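Local coordinates for protein LIP (PDB 4A1R) that is a membrane-bound lipoprotein component of the type VI secretion system, of the TssJ family, probably helping to hold the secretion assembly at the membrane, at residues F50-D55 with G93-Y98; L12-D17 with I33-L38; S63-D68 with Q84-A89. All blocks are in the same frame, centred on the assembly; numbering follows the deposited sequence. Where two conformers were deposited one is given.

Contact 1: residues F50-D55 with G93-Y98; sequences FSLQND and GVIAEY
Glu97 OE1 accepts a hydrogen bond from Gln53 NE2 at 3.1 Å, nearly straight at 168°. The donor leaves within the plane of the Gln53 amide yet arrives from above the Glu97 carboxylate, and the two flat groups stand 64° apart. Gln53 swings CG away from its own backbone N (chi1 -177°) and then runs extended, which carries the amide off helix 49-60 to the acid; on the way its CG lies 3.6 Å from Glu97 OE2. Glutamine suits this exposed site because its long chain reaches the acid and its amide supplies an N-H.

Deeper in, Leu52 and Ile95 are buried and touch by their methyl ends, CD1 to CD1 at 3.9 Å, and Ile95 CD1 also lies against Leu52 CB. These branched aliphatic residues fill the space between helix and strand 91-96, with Trp106 and Val59 beside Leu52. The helix thus packs on the outer face of the antiparallel sheet of this transthyretin-clan beta-sandwich. Arg34 of the adjacent strand binds Leu52 O and packs on Glu97. Its nearby positive charge would be expected to help keep the carboxylate ionised, so that a neutral amide meets a probably charged acceptor on the solvent side of an apolar seam.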
loop_
_atom_site.group_PDB
_atom_site.type_symbol
_atom_site.label_atom_id
_atom_site.label_comp_id
_atom_site.label_asym_id
_atom_site.label_seq_id
_atom_site.Cartn_x
_atom_site.Cartn_y
_atom_site.Cartn_z
ATOM N N PHE A 50 -2.163 -16.440 0.779
ATOM C CA PHE A 50 -3.530 -16.902 0.483
ATOM C C PHE A 50 -4.598 -16.291 1.380
ATOM O O PHE A 50 -5.633 -15.824 0.882
ATOM C CB PHE A 50 -3.653 -18.420 0.550
ATOM C CG PHE A 50 -5.034 -18.909 0.165
ATOM C CD1 PHE A 50 -5.400 -19.009 -1.172
ATOM C CD2 PHE A 50 -5.970 -19.198 1.136
ATOM C CE1 PHE A 50 -6.672 -19.435 -1.530
ATOM C CE2 PHE A 50 -7.253 -19.623 0.781
ATOM C CZ PHE A 50 -7.592 -19.744 -0.548
ATOM N N SER A 51 -4.341 -16.298 2.690
ATOM C CA SER A 51 -5.251 -15.733 3.700
ATOM C C SER A 51 -5.639 -14.293 3.414
ATOM O O SER A 51 -6.811 -13.950 3.419
ATOM C CB SER A 51 -4.611 -15.804 5.084
ATOM O OG SER A 51 -4.477 -17.151 5.475
ATOM N N LEU A 52 -4.635 -13.459 3.171
ATOM C CA LEU A 52 -4.841 -12.073 2.809
ATOM C C LEU A 52 -5.619 -11.940 1.508
ATOM O O LEU A 52 -6.535 -11.108 1.416
ATOM C CB LEU A 52 -3.477 -11.369 2.676
ATOM C CG LEU A 52 -2.711 -11.018 3.941
ATOM C CD1 LEU A 52 -1.343 -10.417 3.599
ATOM C CD2 LEU A 52 -3.518 -10.053 4.816
ATOM N N GLN A 53 -5.260 -12.743 0.501
ATOM C CA GLN A 53 -5.921 -12.658 -0.798
ATOM C C GLN A 53 -7.392 -13.091 -0.730
ATOM O O GLN A 53 -8.268 -12.437 -1.297
ATOM C CB GLN A 53 -5.204 -13.520 -1.827
ATOM C CG GLN A 53 -5.792 -13.443 -3.233
ATOM C CD GLN A 53 -5.142 -14.460 -4.151
ATOM O OE1 GLN A 53 -5.203 -15.664 -3.884
ATOM N NE2 GLN A 53 -4.557 -13.998 -5.236
ATOM N N ASN A 54 -7.651 -14.202 -0.055
ATOM C CA ASN A 54 -9.016 -14.744 -0.015
ATOM C C ASN A 54 -9.957 -14.153 1.034
ATOM O O ASN A 54 -11.171 -14.071 0.800
ATOM C CB ASN A 54 -8.918 -16.258 0.239
ATOM C CG ASN A 54 -10.270 -16.958 0.212
ATOM O OD1 ASN A 54 -10.656 -17.637 1.167
ATOM N ND2 ASN A 54 -10.991 -16.799 -0.887
ATOM N N ASP A 55 -9.423 -13.729 2.174
ATOM C CA ASP A 55 -10.274 -13.082 3.172
ATOM C C ASP A 55 -9.481 -12.298 4.195
ATOM O O ASP A 55 -9.238 -12.776 5.310
ATOM C CB ASP A 55 -11.209 -14.092 3.848
ATOM C CG ASP A 55 -12.210 -13.436 4.782
ATOM O OD1 ASP A 55 -12.548 -12.251 4.579
ATOM O OD2 ASP A 55 -12.662 -14.117 5.722
ATOM N N GLY A 93 -0.966 -0.781 4.503
ATOM C CA GLY A 93 -0.376 -2.024 3.957
ATOM C C GLY A 93 -0.579 -2.059 2.445
ATOM O O GLY A 93 -1.634 -1.660 1.943
ATOM N N VAL A 94 0.417 -2.517 1.698
ATOM C CA VAL A 94 0.274 -2.583 0.240
ATOM C C VAL A 94 0.660 -4.011 -0.137
ATOM O O VAL A 94 1.676 -4.535 0.368
ATOM C CB VAL A 94 1.151 -1.554 -0.522
ATOM C CG1 VAL A 94 0.819 -1.554 -2.017
ATOM C CG2 VAL A 94 0.984 -0.148 0.042
ATOM N N ILE A 95 -0.176 -4.641 -0.967
ATOM C CA ILE A 95 0.020 -6.019 -1.458
ATOM C C ILE A 95 0.065 -5.953 -2.991
ATOM O O ILE A 95 -0.749 -5.263 -3.615
ATOM C CB ILE A 95 -1.165 -6.957 -1.033
ATOM C CG1 ILE A 95 -1.270 -7.060 0.485
ATOM C CG2 ILE A 95 -1.023 -8.374 -1.641
ATOM C CD1 ILE A 95 -2.501 -7.776 1.003
ATOM N N ALA A 96 1.007 -6.654 -3.613
ATOM C CA ALA A 96 1.082 -6.707 -5.089
ATOM C C ALA A 96 0.976 -8.199 -5.422
ATOM O O ALA A 96 1.815 -8.970 -4.974
ATOM C CB ALA A 96 2.425 -6.206 -5.575
ATOM N N GLU A 97 -0.041 -8.599 -6.174
ATOM C CA GLU A 97 -0.284 -10.053 -6.398
ATOM C C GLU A 97 0.528 -10.548 -7.620
ATOM O O GLU A 97 -0.021 -10.824 -8.705
ATOM C CB GLU A 97 -1.786 -10.330 -6.549
ATOM C CG GLU A 97 -2.611 -9.843 -5.339
ATOM C CD GLU A 97 -4.051 -10.377 -5.272
ATOM O OE1 GLU A 97 -4.500 -11.027 -6.227
ATOM O OE2 GLU A 97 -4.725 -10.129 -4.237
ATOM N N TYR A 98 1.851 -10.587 -7.463
ATOM C CA TYR A 98 2.729 -11.133 -8.502
ATOM C C TYR A 98 2.323 -12.582 -8.832
ATOM O O TYR A 98 2.007 -13.351 -7.922
ATOM C CB TYR A 98 4.183 -11.175 -8.010
ATOM C CG TYR A 98 4.839 -9.804 -7.906
ATOM C CD1 TYR A 98 5.486 -9.234 -9.007
ATOM C CD2 TYR A 98 4.794 -9.088 -6.715
ATOM C CE1 TYR A 98 6.096 -7.999 -8.910
ATOM C CE2 TYR A 98 5.385 -7.839 -6.617
ATOM C CZ TYR A 98 6.025 -7.292 -7.722
ATOM O OH TYR A 98 6.622 -6.041 -7.628
#

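Contact 2: residues L12-D17 with I33-L38; sequences LVFDAD and IRVLLL
Leu12 and Val35 meet end on at their methyls across the interior of a beta-sandwich, while beside them Phe14 and Ile33 run alongside each other with opposed directions. Strand 9-16 belongs to the mixed sheet and strand 31-38 to the antiparallel one. The short segments 12-16 and 33-38 run nearly antiparallel, at 161°, with their axes 11.0 Å apart at closest approach. That distance is bridged by side chains alone; no hydrogen bond passes between the segments, whose backbones pair with other strands in their own sheets.

All four residues send CB toward the facing sheet, and all four are buried. Leu12 CG lies beside the backbone N (chi1 -61°) and the chain then extends, bringing CD1 against the two methyls of Val35, 4.0 Å from CG2 and 4.2 Å from CG1. A leucine is long enough to span its share of the gap, whereas the short, beta-branched valine offers two methyls close to its strand.

Phe14 drives its ring deeper. The far end of the ring lies obliquely to the methyls of Ile33 and Val35; the ring also forms an edge-to-face pair with Phe70 of strand 64-72, with Leu72 and Ile135 packing on it. Val94 of strand 91-96, the neighbour of strand 31-38, touches Leu12, Phe14 and Ile33. Such purely apolar packing is what joins the two sheets of a sandwich, here close to the centre of the chain. Ile33 presents CG2, rather than its longer branch, to the ring: this methyl sits 3.9 Å from both CE2 and CZ of Phe14, while Val35 CG2 is 4.3 Å from CZ.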
loop_
_atom_site.group_PDB
_atom_site.type_symbol
_atom_site.label_atom_id
_atom_site.label_comp_id
_atom_site.label_asym_id
_atom_site.label_seq_id
_atom_site.Cartn_x
_atom_site.Cartn_y
_atom_site.Cartn_z
ATOM N N LEU A 12 -1.246 7.269 -2.591
ATOM C CA LEU A 12 -0.057 6.577 -3.072
ATOM C C LEU A 12 -0.033 6.707 -4.558
ATOM O O LEU A 12 -1.064 6.493 -5.235
ATOM C CB LEU A 12 -0.144 5.091 -2.694
ATOM C CG LEU A 12 -0.217 4.734 -1.212
ATOM C CD1 LEU A 12 -0.260 3.236 -0.959
ATOM C CD2 LEU A 12 0.994 5.316 -0.510
ATOM N N VAL A 13 1.137 7.035 -5.100
ATOM C CA VAL A 13 1.267 7.140 -6.528
ATOM C C VAL A 13 2.156 5.992 -7.014
ATOM O O VAL A 13 3.270 5.831 -6.518
ATOM C CB VAL A 13 1.939 8.454 -6.944
ATOM C CG1 VAL A 13 1.859 8.598 -8.456
ATOM C CG2 VAL A 13 1.287 9.646 -6.275
ATOM N N PHE A 14 1.687 5.225 -7.993
ATOM C CA PHE A 14 2.348 3.961 -8.375
ATOM C C PHE A 14 2.938 4.079 -9.765
ATOM O O PHE A 14 2.308 4.636 -10.684
ATOM C CB PHE A 14 1.377 2.756 -8.309
ATOM C CG PHE A 14 1.025 2.333 -6.928
ATOM C CD1 PHE A 14 -0.013 2.963 -6.216
ATOM C CD2 PHE A 14 1.733 1.300 -6.311
ATOM C CE1 PHE A 14 -0.328 2.578 -4.930
ATOM C CE2 PHE A 14 1.421 0.910 -5.015
ATOM C CZ PHE A 14 0.379 1.531 -4.329
ATOM N N ASP A 15 4.182 3.610 -9.874
ATOM C CA ASP A 15 4.849 3.300 -11.134
ATOM C C ASP A 15 5.082 1.777 -11.156
ATOM O O ASP A 15 5.386 1.187 -10.113
ATOM C CB ASP A 15 6.244 3.975 -11.196
ATOM C CG ASP A 15 6.183 5.481 -11.424
ATOM O OD1 ASP A 15 5.081 6.077 -11.428
ATOM O OD2 ASP A 15 7.265 6.074 -11.624
ATOM N N ALA A 16 4.972 1.169 -12.337
ATOM C CA ALA A 16 5.313 -0.243 -12.530
ATOM C C ALA A 16 6.391 -0.353 -13.608
ATOM O O ALA A 16 6.276 0.270 -14.666
ATOM C CB ALA A 16 4.091 -1.058 -12.929
ATOM N N ASP A 17 7.438 -1.116 -13.321
ATOM C CA ASP A 17 8.475 -1.432 -14.324
ATOM C C ASP A 17 7.853 -2.024 -15.571
ATOM O O ASP A 17 6.918 -2.829 -15.506
ATOM C CB ASP A 17 9.495 -2.411 -13.743
ATOM C CG ASP A 17 10.453 -1.754 -12.757
ATOM O OD1 ASP A 17 10.417 -0.507 -12.595
ATOM O OD2 ASP A 17 11.262 -2.490 -12.144
ATOM N N ILE A 33 -2.991 -4.589 -7.216
ATOM C CA ILE A 33 -2.459 -3.912 -6.041
ATOM C C ILE A 33 -3.569 -3.739 -5.047
ATOM O O ILE A 33 -4.646 -3.246 -5.409
ATOM C CB ILE A 33 -1.885 -2.525 -6.392
ATOM C CG1 ILE A 33 -0.858 -2.596 -7.543
ATOM C CG2 ILE A 33 -1.307 -1.845 -5.143
ATOM C CD1 ILE A 33 0.462 -3.259 -7.179
ATOM N N ARG A 34 -3.342 -4.161 -3.807
ATOM C CA ARG A 34 -4.306 -3.847 -2.750
ATOM C C ARG A 34 -3.731 -2.863 -1.744
ATOM O O ARG A 34 -2.545 -2.886 -1.455
ATOM C CB ARG A 34 -4.782 -5.133 -2.085
ATOM C CG ARG A 34 -5.415 -6.118 -3.079
ATOM C CD ARG A 34 -5.813 -7.394 -2.370
ATOM N NE ARG A 34 -6.792 -7.138 -1.321
ATOM C CZ ARG A 34 -7.161 -8.012 -0.388
ATOM N NH1 ARG A 34 -6.616 -9.224 -0.329
ATOM N NH2 ARG A 34 -8.075 -7.664 0.512
ATOM N N VAL A 35 -4.576 -1.991 -1.213
ATOM C CA VAL A 35 -4.112 -0.985 -0.269
ATOM C C VAL A 35 -5.030 -1.127 0.909
ATOM O O VAL A 35 -6.254 -1.069 0.746
ATOM C CB VAL A 35 -4.140 0.454 -0.855
ATOM C CG1 VAL A 35 -3.854 1.484 0.243
ATOM C CG2 VAL A 35 -3.128 0.615 -1.973
ATOM N N LEU A 36 -4.447 -1.365 2.088
ATOM C CA LEU A 36 -5.236 -1.626 3.261
ATOM C C LEU A 36 -4.956 -0.571 4.339
ATOM O O LEU A 36 -3.806 -0.265 4.644
ATOM C CB LEU A 36 -4.950 -3.043 3.803
ATOM C CG LEU A 36 -5.360 -4.278 2.966
ATOM C CD1 LEU A 36 -4.573 -4.401 1.681
ATOM C CD2 LEU A 36 -5.100 -5.534 3.780
ATOM N N LEU A 37 -6.018 -0.027 4.929
ATOM C CA LEU A 37 -5.842 0.839 6.068
ATOM C C LEU A 37 -5.865 0.001 7.349
ATOM O O LEU A 37 -6.811 -0.775 7.597
ATOM C CB LEU A 37 -6.944 1.911 6.070
ATOM C CG LEU A 37 -6.764 3.029 7.080
ATOM C CD1 LEU A 37 -5.678 3.988 6.594
ATOM C CD2 LEU A 37 -8.094 3.753 7.239
ATOM N N LEU A 38 -4.811 0.144 8.150
ATOM C CA LEU A 38 -4.572 -0.740 9.267
ATOM C C LEU A 38 -4.398 -0.013 10.599
ATOM O O LEU A 38 -3.706 1.016 10.676
ATOM C CB LEU A 38 -3.305 -1.600 9.019
ATOM C CG LEU A 38 -3.253 -2.449 7.735
ATOM C CD1 LEU A 38 -1.818 -2.954 7.527
ATOM C CD2 LEU A 38 -4.239 -3.616 7.729
#

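Contact 3: residues S63-D68 with Q84-A89; sequences SLLDSD and QSALDA
Gln84 begins the segment that faces Leu65 and Asp66, a classic beta bulge at the edge of the antiparallel sheet of the sandwich, where both bulge residues lie opposite Leu37. Residues 84-89 lie on the connection from strand 79-84 of the mixed sheet to strand 91-96 of the antiparallel one, so the contact packs a sheet-to-sheet crossing against edge strand 64-72. The polar link starts at the backbone: Gln84 O and Asp66 OD2 can both only accept, and a water joins them by donating one hydrogen to each, at 2.9 Å in both cases. Aspartate suits this exposed position, where its carboxylate can accept from solvent.

Ser85 pairs through its backbone with Ser8. Ala86 then points its methyl at Leu65, CB lying 4.1 Å from CD1, and opens a type I beta turn that runs through Leu87 to Ala89 and is closed by a bond from Ala89 N to Ala86 O of 3.1 Å. Asp88 folds its carboxylate back, and OD1 rests 3.8 Å from Leu65 CD1 in a plain van der Waals contact; the polar partner of this acid is Arg39, which forms a salt bridge with OD2.

Ala89 ends the turn, buried and also against Leu37. The small alanines at either end of the turn let it lie close around a single branch of Leu65. With CG beside the backbone N (chi1 -62°) and the chain extended beyond it, that leucine brings CD1 to 3.8 Å from Ala89 CA and 3.9 Å from Ala89 CB.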
loop_
_atom_site.group_PDB
_atom_site.type_symbol
_atom_site.label_atom_id
_atom_site.label_comp_id
_atom_site.label_asym_id
_atom_site.label_seq_id
_atom_site.Cartn_x
_atom_site.Cartn_y
_atom_site.Cartn_z
ATOM N N SER A 63 -7.744 -5.308 13.171
ATOM C CA SER A 63 -6.625 -4.545 12.644
ATOM C C SER A 63 -6.919 -3.930 11.271
ATOM O O SER A 63 -6.287 -2.957 10.899
ATOM C CB SER A 63 -5.297 -5.319 12.661
ATOM O OG SER A 63 -5.173 -6.191 11.543
ATOM N N LEU A 64 -7.920 -4.451 10.571
ATOM C CA LEU A 64 -8.247 -3.930 9.255
ATOM C C LEU A 64 -9.369 -2.885 9.297
ATOM O O LEU A 64 -10.527 -3.186 9.580
ATOM C CB LEU A 64 -8.553 -5.066 8.272
ATOM C CG LEU A 64 -8.999 -4.675 6.850
ATOM C CD1 LEU A 64 -7.900 -4.005 6.043
ATOM C CD2 LEU A 64 -9.612 -5.856 6.099
ATOM N N LEU A 65 -8.991 -1.656 8.994
ATOM C CA LEU A 65 -9.933 -0.558 8.938
ATOM C C LEU A 65 -10.607 -0.444 7.591
ATOM O O LEU A 65 -11.820 -0.293 7.515
ATOM C CB LEU A 65 -9.229 0.756 9.277
ATOM C CG LEU A 65 -8.635 0.837 10.685
ATOM C CD1 LEU A 65 -8.167 2.254 10.979
ATOM C CD2 LEU A 65 -9.636 0.354 11.730
ATOM N N ASP A 66 -9.828 -0.505 6.518
ATOM C CA ASP A 66 -10.382 -0.212 5.191
ATOM C C ASP A 66 -9.513 -0.914 4.146
ATOM O O ASP A 66 -8.355 -1.145 4.421
ATOM C CB ASP A 66 -10.313 1.306 4.954
ATOM C CG ASP A 66 -11.375 1.799 4.011
ATOM O OD1 ASP A 66 -12.193 0.975 3.541
ATOM O OD2 ASP A 66 -11.393 3.019 3.738
ATOM N N SER A 67 -10.072 -1.248 2.973
ATOM C CA SER A 67 -9.233 -1.735 1.844
ATOM C C SER A 67 -9.730 -1.344 0.451
ATOM O O SER A 67 -10.927 -1.164 0.218
ATOM C CB SER A 67 -9.004 -3.240 1.928
ATOM O OG SER A 67 -10.232 -3.885 1.816
ATOM N N ASP A 68 -8.792 -1.200 -0.475
ATOM C CA ASP A 68 -9.118 -0.816 -1.846
ATOM C C ASP A 68 -8.136 -1.523 -2.763
ATOM O O ASP A 68 -7.197 -2.191 -2.277
ATOM C CB ASP A 68 -9.141 0.706 -2.032
ATOM C CG ASP A 68 -10.030 1.175 -3.227
ATOM O OD1 ASP A 68 -10.764 0.368 -3.874
ATOM O OD2 ASP A 68 -9.995 2.382 -3.523
ATOM N N GLN A 84 -9.570 8.293 2.641
ATOM C CA GLN A 84 -9.601 8.966 3.935
ATOM C C GLN A 84 -8.932 8.080 4.923
ATOM O O GLN A 84 -9.088 6.846 4.898
ATOM C CB GLN A 84 -11.043 9.226 4.395
ATOM C CG GLN A 84 -11.743 10.292 3.584
ATOM C CD GLN A 84 -13.105 10.640 4.147
ATOM O OE1 GLN A 84 -13.513 11.794 4.111
ATOM N NE2 GLN A 84 -13.808 9.652 4.672
ATOM N N SER A 85 -8.158 8.709 5.795
ATOM C CA SER A 85 -7.519 7.982 6.866
ATOM C C SER A 85 -8.544 7.848 7.983
ATOM O O SER A 85 -9.719 8.100 7.781
ATOM C CB SER A 85 -6.226 8.677 7.302
ATOM O OG SER A 85 -5.552 7.895 8.275
ATOM N N ALA A 86 -8.123 7.407 9.150
ATOM C CA ALA A 86 -9.036 7.336 10.278
ATOM C C ALA A 86 -8.217 7.645 11.502
ATOM O O ALA A 86 -6.981 7.602 11.444
ATOM C CB ALA A 86 -9.679 5.968 10.379
ATOM N N LEU A 87 -8.889 7.975 12.603
ATOM C CA LEU A 87 -8.186 8.451 13.781
ATOM C C LEU A 87 -7.162 7.423 14.233
ATOM O O LEU A 87 -6.004 7.759 14.489
ATOM C CB LEU A 87 -9.163 8.773 14.916
ATOM C CG LEU A 87 -8.719 9.849 15.922
ATOM C CD1 LEU A 87 -7.484 9.465 16.733
ATOM C CD2 LEU A 87 -8.508 11.204 15.250
ATOM N N ASP A 88 -7.598 6.169 14.306
ATOM C CA ASP A 88 -6.756 5.086 14.808
ATOM C C ASP A 88 -5.997 4.326 13.725
ATOM O O ASP A 88 -5.481 3.240 13.969
ATOM C CB ASP A 88 -7.549 4.117 15.684
ATOM C CG ASP A 88 -8.952 3.888 15.190
ATOM O OD1 ASP A 88 -9.252 4.204 14.015
ATOM O OD2 ASP A 88 -9.761 3.396 16.003
ATOM N N ALA A 89 -5.895 4.916 12.542
ATOM C CA ALA A 89 -5.083 4.324 11.499
ATOM C C ALA A 89 -3.610 4.546 11.824
ATOM O O ALA A 89 -3.206 5.668 12.067
ATOM C CB ALA A 89 -5.438 4.931 10.171
HETATM O O HOH W 1 -9.217 4.747 2.925
#

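Contact 2 is the core of the fold, wholly buried and apolar, and joins the two sheets. Contacts 1 and 3 are partly buried and mix aliphatic packing with polar links: contact 1 lays a helix on the outer face of the antiparallel sheet, and contact 3 packs the connection between the sheets against edge strand 64-72. Strand 31-38 connects all three. Its Arg34 gives its backbone N to Ile95 O of contact 1, while Leu37 hydrogen-bonds through its backbone to Leu65 and Asp66 of contact 3. Near the solvent, contact 1 uses a direct amide-to-carboxylate bond and contact 3 a water bridge. The centres of contacts 1 and 3 lie about 16 Å apart.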